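Local atomic coordinates of thiamine-monophosphate kinase (Stenotrophomonas maltophilia, PDB entry 6XEP), a protein that probably uses ATP to phosphorylate thiamine monophosphate, making thiamine diphosphate, the active form of vitamin B1. Residues D18-R21 with A22-E26; R67-D70 with I71-T75. All blocks are in the same frame, centred on the assembly; numbering follows the deposited sequence.

Contact 1: residues D18-R21 with A22-E26. With NA (sodium ion), chain D.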
ATOM      1  N   ASP A  18       4.053 -10.832  16.325  1.00 19.91           N
ATOM      2  CA  ASP A  18       4.578 -12.156  16.657  1.00 23.62           C
ATOM      3  C   ASP A  18       4.328 -13.138  15.519  1.00 18.91           C
ATOM      4  O   ASP A  18       5.218 -13.902  15.126  1.00 17.60           O
ATOM      5  CB  ASP A  18       3.960 -12.671  17.957  1.00 27.44           C
ATOM      6  CG  ASP A  18       4.403 -11.870  19.165  1.00 42.14           C
ATOM      7  OD1 ASP A  18       5.563 -11.386  19.171  1.00 35.80           O
ATOM      8  OD2 ASP A  18       3.597 -11.715  20.111  1.00 39.67           O
ATOM      9  N   ARG A  19       3.117 -13.139  14.978  1.00 14.92           N
ATOM     10  CA  ARG A  19       2.843 -14.020  13.851  0.53 18.41           C
ATOM     11  C   ARG A  19       3.597 -13.578  12.600  1.00 15.99           C
ATOM     12  O   ARG A  19       4.021 -14.429  11.809  1.00 16.20           O
ATOM     13  CB  ARG A  19       1.336 -14.105  13.611  0.53 17.82           C
ATOM     14  CG  ARG A  19       0.617 -14.901  14.715  0.53 18.41           C
ATOM     15  CD  ARG A  19      -0.800 -15.273  14.289  0.53 19.76           C
ATOM     16  NE  ARG A  19      -1.748 -14.181  14.489  0.53 17.08           N
ATOM     17  CZ  ARG A  19      -3.032 -14.239  14.140  0.53 17.61           C
ATOM     18  NH1 ARG A  19      -3.830 -13.203  14.352  0.53 19.67           N
ATOM     19  NH2 ARG A  19      -3.521 -15.337  13.574  0.53 14.45           N
ATOM     20  N   ILE A  20       3.810 -12.268  12.417  1.00 13.13           N
ATOM     21  CA  ILE A  20       4.644 -11.808  11.307  1.00 14.16           C
ATOM     22  C   ILE A  20       6.046 -12.395  11.418  1.00 13.69           C
ATOM     23  O   ILE A  20       6.568 -12.987  10.467  1.00 17.87           O
ATOM     24  CB  ILE A  20       4.692 -10.273  11.262  1.00 12.73           C
ATOM     25  CG1 ILE A  20       3.356  -9.716  10.755  1.00 14.99           C
ATOM     26  CG2 ILE A  20       5.848  -9.789  10.334  1.00 17.56           C
ATOM     27  CD1 ILE A  20       3.199  -8.250  11.012  1.00 20.79           C
ATOM     28  N   ARG A  21       6.682 -12.236  12.585  1.00 20.03           N
ATOM     29  CA  ARG A  21       8.056 -12.701  12.742  1.00 16.71           C
ATOM     30  C   ARG A  21       8.154 -14.216  12.616  1.00 23.44           C
ATOM     31  O   ARG A  21       9.142 -14.734  12.087  1.00 24.19           O
ATOM     32  CB  ARG A  21       8.628 -12.263  14.091  1.00 16.50           C
ATOM     33  CG  ARG A  21       8.875 -10.775  14.230  1.00 19.81           C
ATOM     34  CD  ARG A  21       9.421 -10.475  15.629  1.00 27.87           C
ATOM     35  NE  ARG A  21       9.367  -9.049  15.938  1.00 33.23           N
ATOM     36  CZ  ARG A  21       9.420  -8.552  17.171  1.00 41.33           C
ATOM     37  NH1 ARG A  21       9.529  -9.362  18.222  1.00 46.63           N
ATOM     38  NH2 ARG A  21       9.360  -7.240  17.357  1.00 44.93           N
ATOM     39  N   ALA A  22       7.149 -14.946  13.110  1.00 17.68           N
ATOM     40  CA  ALA A  22       7.198 -16.396  13.004  1.00 19.30           C
ATOM     41  C   ALA A  22       7.343 -16.815  11.550  1.00 23.88           C
ATOM     42  O   ALA A  22       8.015 -17.812  11.242  1.00 24.60           O
ATOM     43  CB  ALA A  22       5.940 -17.000  13.626  1.00 25.54           C
ATOM     44  N   ARG A  23       6.771 -16.031  10.647  1.00 18.88           N
ATOM     45  CA  ARG A  23       6.812 -16.336   9.227  1.00 20.13           C
ATOM     46  C   ARG A  23       8.065 -15.802   8.536  1.00 27.52           C
ATOM     47  O   ARG A  23       8.594 -16.469   7.643  1.00 29.61           O
ATOM     48  CB  ARG A  23       5.534 -15.805   8.580  1.00 18.85           C
ATOM     49  CG  ARG A  23       4.320 -16.639   9.008  1.00 17.76           C
ATOM     50  CD  ARG A  23       2.992 -15.892   8.913  1.00 20.51           C
ATOM     51  NE  ARG A  23       1.893 -16.816   9.202  1.00 15.83           N
ATOM     52  CZ  ARG A  23       1.538 -17.212  10.425  1.00 20.59           C
ATOM     53  NH1 ARG A  23       2.190 -16.750  11.492  1.00 17.68           N
ATOM     54  NH2 ARG A  23       0.546 -18.095  10.579  1.00 18.67           N
ATOM     55  N   THR A  24       8.595 -14.646   8.947  1.00 18.82           N
ATOM     56  CA  THR A  24       9.846 -14.188   8.346  1.00 18.62           C
ATOM     57  C   THR A  24      11.051 -15.002   8.819  1.00 23.15           C
ATOM     58  O   THR A  24      12.075 -15.037   8.129  1.00 22.53           O
ATOM     59  CB  THR A  24      10.070 -12.707   8.652  1.00 18.77           C
ATOM     60  OG1 THR A  24      10.169 -12.525  10.072  1.00 21.15           O
ATOM     61  CG2 THR A  24       8.933 -11.861   8.091  1.00 16.75           C
ATOM     62  N   LEU A  25      10.957 -15.664   9.981  1.00 22.53           N
ATOM     63  CA  LEU A  25      12.074 -16.474  10.450  1.00 24.28           C
ATOM     64  C   LEU A  25      12.367 -17.617   9.487  1.00 28.28           C
ATOM     65  O   LEU A  25      13.516 -18.045   9.370  1.00 34.66           O
ATOM     66  CB  LEU A  25      11.778 -17.010  11.857  1.00 22.93           C
ATOM     67  CG  LEU A  25      12.935 -17.634  12.637  1.00 41.97           C
ATOM     68  CD1 LEU A  25      14.022 -16.609  12.897  1.00 30.36           C
ATOM     69  CD2 LEU A  25      12.458 -18.261  13.956  1.00 35.78           C
ATOM     70  N   GLU A  26      11.351 -18.101   8.768  1.00 25.81           N
ATOM     71  CA  GLU A  26      11.511 -19.232   7.864  1.00 36.83           C
ATOM     72  C   GLU A  26      11.677 -18.810   6.407  1.00 35.18           C
ATOM     73  O   GLU A  26      11.528 -19.647   5.512  1.00 40.63           O
ATOM     74  CB  GLU A  26      10.317 -20.187   7.991  1.00 37.51           C
ATOM     75  CG  GLU A  26       9.993 -20.648   9.422  1.00 37.26           C
ATOM     76  CD  GLU A  26      11.152 -21.353  10.127  1.00 50.54           C
ATOM     77  OE1 GLU A  26      12.062 -21.879   9.448  1.00 46.13           O
ATOM     78  OE2 GLU A  26      11.149 -21.381  11.380  1.00 53.89           O
TER
HETATM   79 NA    NA D 403      14.346 -14.511   7.508  1.00 24.65          NA
HETATM   80  O   HOH W   1      14.331 -13.027   9.886  0.52 24.65           O

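Contact 2: residues R67-D70 with I71-T75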
ATOM      1  N   ARG A  67     -17.559 -10.480   9.008  1.00 14.45           N
ATOM      2  CA  ARG A  67     -16.726 -10.753  10.178  1.00 14.30           C
ATOM      3  C   ARG A  67     -15.250 -10.498   9.887  1.00 14.13           C
ATOM      4  O   ARG A  67     -14.793 -10.565   8.746  1.00 13.03           O
ATOM      5  CB  ARG A  67     -16.916 -12.199  10.641  1.00 13.16           C
ATOM      6  CG  ARG A  67     -18.329 -12.512  11.142  1.00 16.63           C
ATOM      7  CD  ARG A  67     -18.629 -11.848  12.445  1.00 17.46           C
ATOM      8  NE  ARG A  67     -17.803 -12.400  13.518  1.00 21.08           N
ATOM      9  CZ  ARG A  67     -18.100 -13.505  14.192  1.00 21.94           C
ATOM     10  NH1 ARG A  67     -19.207 -14.186  13.910  1.00 21.31           N
ATOM     11  NH2 ARG A  67     -17.288 -13.929  15.150  1.00 18.90           N
ATOM     12  N   ALA A  68     -14.494 -10.214  10.954  1.00 13.55           N
ATOM     13  CA  ALA A  68     -13.075  -9.869  10.825  1.00 12.68           C
ATOM     14  C   ALA A  68     -12.279 -10.910  10.033  1.00 12.52           C
ATOM     15  O   ALA A  68     -11.462 -10.558   9.174  1.00 12.19           O
ATOM     16  CB  ALA A  68     -12.474  -9.685  12.225  1.00 13.78           C
ATOM     17  N   PHE A  69     -12.465 -12.202  10.338  1.00 13.50           N
ATOM     18  CA  PHE A  69     -11.717 -13.227   9.603  1.00 12.85           C
ATOM     19  C   PHE A  69     -11.952 -13.110   8.102  1.00 14.81           C
ATOM     20  O   PHE A  69     -11.018 -13.225   7.306  1.00 12.66           O
ATOM     21  CB  PHE A  69     -12.118 -14.621  10.103  1.00 14.34           C
ATOM     22  CG  PHE A  69     -11.420 -15.764   9.395  1.00 12.85           C
ATOM     23  CD1 PHE A  69     -11.888 -16.245   8.190  1.00 14.50           C
ATOM     24  CD2 PHE A  69     -10.335 -16.386   9.978  1.00 14.40           C
ATOM     25  CE1 PHE A  69     -11.251 -17.285   7.546  1.00 18.36           C
ATOM     26  CE2 PHE A  69      -9.691 -17.441   9.358  1.00 17.20           C
ATOM     27  CZ  PHE A  69     -10.150 -17.889   8.138  1.00 15.76           C
ATOM     28  N   ASP A  70     -13.197 -12.903   7.695  1.00 12.74           N
ATOM     29  CA  ASP A  70     -13.505 -12.848   6.263  1.00 12.48           C
ATOM     30  C   ASP A  70     -12.965 -11.583   5.617  1.00 14.76           C
ATOM     31  O   ASP A  70     -12.558 -11.605   4.448  1.00 11.71           O
ATOM     32  CB  ASP A  70     -15.017 -12.970   6.096  1.00 15.18           C
ATOM     33  CG  ASP A  70     -15.541 -14.238   6.734  1.00 17.78           C
ATOM     34  OD1 ASP A  70     -14.871 -15.282   6.565  1.00 16.24           O
ATOM     35  OD2 ASP A  70     -16.590 -14.200   7.424  1.00 17.30           O
ATOM     36  N   ILE A  71     -12.952 -10.475   6.358  1.00 13.65           N
ATOM     37  CA  ILE A  71     -12.329  -9.258   5.854  1.00 12.48           C
ATOM     38  C   ILE A  71     -10.838  -9.480   5.644  1.00 14.36           C
ATOM     39  O   ILE A  71     -10.270  -9.058   4.631  1.00 12.49           O
ATOM     40  CB  ILE A  71     -12.596  -8.082   6.813  1.00 13.21           C
ATOM     41  CG1 ILE A  71     -14.092  -7.791   6.885  1.00 14.14           C
ATOM     42  CG2 ILE A  71     -11.875  -6.841   6.327  1.00 16.38           C
ATOM     43  CD1 ILE A  71     -14.438  -6.775   7.971  1.00 16.14           C
ATOM     44  N   GLY A  72     -10.179 -10.141   6.600  1.00 12.45           N
ATOM     45  CA  GLY A  72      -8.760 -10.424   6.445  1.00 12.84           C
ATOM     46  C   GLY A  72      -8.466 -11.313   5.253  1.00 14.47           C
ATOM     47  O   GLY A  72      -7.548 -11.041   4.467  1.00 15.96           O
ATOM     48  N   TRP A  73      -9.253 -12.370   5.085  1.00 11.90           N
ATOM     49  CA  TRP A  73      -9.088 -13.252   3.930  1.00 12.89           C
ATOM     50  C   TRP A  73      -9.302 -12.490   2.621  1.00 12.92           C
ATOM     51  O   TRP A  73      -8.446 -12.499   1.725  1.00 11.29           O
ATOM     52  CB  TRP A  73     -10.075 -14.419   4.042  1.00 12.29           C
ATOM     53  CG  TRP A  73     -10.005 -15.441   2.917  1.00 11.68           C
ATOM     54  CD1 TRP A  73     -10.418 -15.277   1.616  1.00 13.18           C
ATOM     55  CD2 TRP A  73      -9.512 -16.783   3.012  1.00 13.91           C
ATOM     56  NE1 TRP A  73     -10.209 -16.444   0.904  1.00 14.33           N
ATOM     57  CE2 TRP A  73      -9.652 -17.377   1.733  1.00 13.67           C
ATOM     58  CE3 TRP A  73      -8.966 -17.541   4.054  1.00 15.89           C
ATOM     59  CZ2 TRP A  73      -9.259 -18.683   1.474  1.00 17.43           C
ATOM     60  CZ3 TRP A  73      -8.574 -18.851   3.786  1.00 20.04           C
ATOM     61  CH2 TRP A  73      -8.715 -19.396   2.506  1.00 18.34           C
ATOM     62  N   LYS A  74     -10.446 -11.820   2.493  1.00 11.23           N
ATOM     63  CA  LYS A  74     -10.813 -11.261   1.203  1.00 10.46           C
ATOM     64  C   LYS A  74      -9.898 -10.109   0.820  1.00 12.36           C
ATOM     65  O   LYS A  74      -9.551  -9.961  -0.358  1.00 13.55           O
ATOM     66  CB  LYS A  74     -12.284 -10.821   1.210  1.00 12.28           C
ATOM     67  CG  LYS A  74     -12.729 -10.345  -0.174  1.00 12.15           C
ATOM     68  CD  LYS A  74     -14.256 -10.362  -0.334  1.00 11.46           C
ATOM     69  CE  LYS A  74     -14.618 -10.051  -1.784  1.00 14.02           C
ATOM     70  NZ  LYS A  74     -16.080 -10.095  -2.049  1.00 11.84           N
ATOM     71  N   THR A  75      -9.458  -9.308   1.807  1.00 11.52           N
ATOM     72  CA  THR A  75      -8.555  -8.200   1.486  1.00 12.78           C
ATOM     73  C   THR A  75      -7.297  -8.714   0.785  1.00 14.89           C
ATOM     74  O   THR A  75      -6.879  -8.176  -0.249  1.00 15.74           O
ATOM     75  CB  THR A  75      -8.211  -7.423   2.768  1.00 15.52           C
ATOM     76  OG1 THR A  75      -9.409  -6.840   3.290  1.00 17.04           O
ATOM     77  CG2 THR A  75      -7.269  -6.284   2.455  1.00 19.23           C
TER

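Contact 1: residues D18-R21 with A22-E26
Arg23 reaches Arg19, one turn earlier, through its guanidinium. Its CB packs against Ile20 O, and from there the chain is extended from CG to NE; CG and CD both pass beside Arg19 O, Arg23 CD at 3.4 Å. The last torsion (chi4 78°) turns the guanidinium so that NH1 points back toward the preceding turn. Arg23 NH1 then donates to Arg19 O at 3.0 Å; the acceptor lies nearly in the guanidinium plane, while NH1 meets the carbonyl well off its axis (C=O...N 113°) and tilted out of its plane. Arg23 NH1 also rests 3.5 Å from Arg19 CB. In the conformer described for Arg19, the two arginine side chains run alongside each other, and their charges are answered by helix 104-120: Arg19 pairs with Asp112, and Arg23 NE pairs with Asp119 OD1. Arg23 also makes a cation-pi contact with Phe115.

The contact takes in almost the whole of the short helix 17-24 and the turn that follows. The i to i+4 bonds Ala22 N to Asp18 O and Thr24 N to Ile20 O carry the helix, whereas Arg23 N bonds only weakly to both Arg19 O and Ile20 O. Arg21 O accepts twice from the same face of its plane, from Leu25 N at 2.9 Å and from Thr24 OG1 at 3.2 Å. Thr24 O points on beyond the last turn and binds a sodium ion at 2.4 Å, which Arg27 O, Ile30 O and a water also bind.

Contact 2: residues R67-D70 with I71-T75
The rings of Phe69 and Trp73 meet obliquely, Phe69 CE1 lying 4.2 Å from Trp73 CE3. Spaced one turn apart and with the same first torsion (CG anti to the backbone N, chi1 near 180°), the two side chains run side by side and point the same way. Asp70 OD1 sits at the edge of the phenyl ring, in its plane. That carboxylate is also held by a salt bridge from OD1 to Arg203, whose side chain touches both Phe69 and Trp73; the indole NE1 donates to Pro204 O.

Arg67 occupies the N-cap position of helix 68-85, which lies in the N-terminal domain of the AIR synthase-related (PurM-like) fold. Arg67 O accepts from Ile71 N at 3.0 Å; Gly72 N, Trp73 N and Lys74 N bond in turn to Ala68 O, Phe69 O and Asp70 O, all three with N-H...O angles of 165°, so the first turn is regular.

Ile71 lays CG1 3.4 Å from Arg67 O, and its side chain also touches Phe62 and Leu137, the latter on strand 136-145. Ile71 O is gripped from opposite faces of its plane, by Thr75 N at 2.9 Å and by Thr75 OG1 at 2.7 Å, which gives the buried hydroxyl a partner. Lys74 sets CB 3.3 Å from Asp70 O, then extends to a salt bridge between NZ and Asp274, a predicted substrate-binding residue.

Contact 1 lies toward the periphery, its centre about 24 Å from the centre of the chain, and is partly buried; contact 2, its centre about 13 Å from the centre of the chain, is mostly buried. Each is a local contact within one helix: contact 1 spans nearly all of helix 17-24, contact 2 the start of 68-85. Their centres are 20 Å apart and they do not touch, yet helix 104-120 packs against both: its Asp112 pairs with Arg19 in contact 1 and touches Phe69 in contact 2. Around contact 1, arginine charges and a sodium site dominate. Contact 2 combines aromatic packing with aliphatic contacts to the sheet, and its salt bridges reach Arg203 and Asp274.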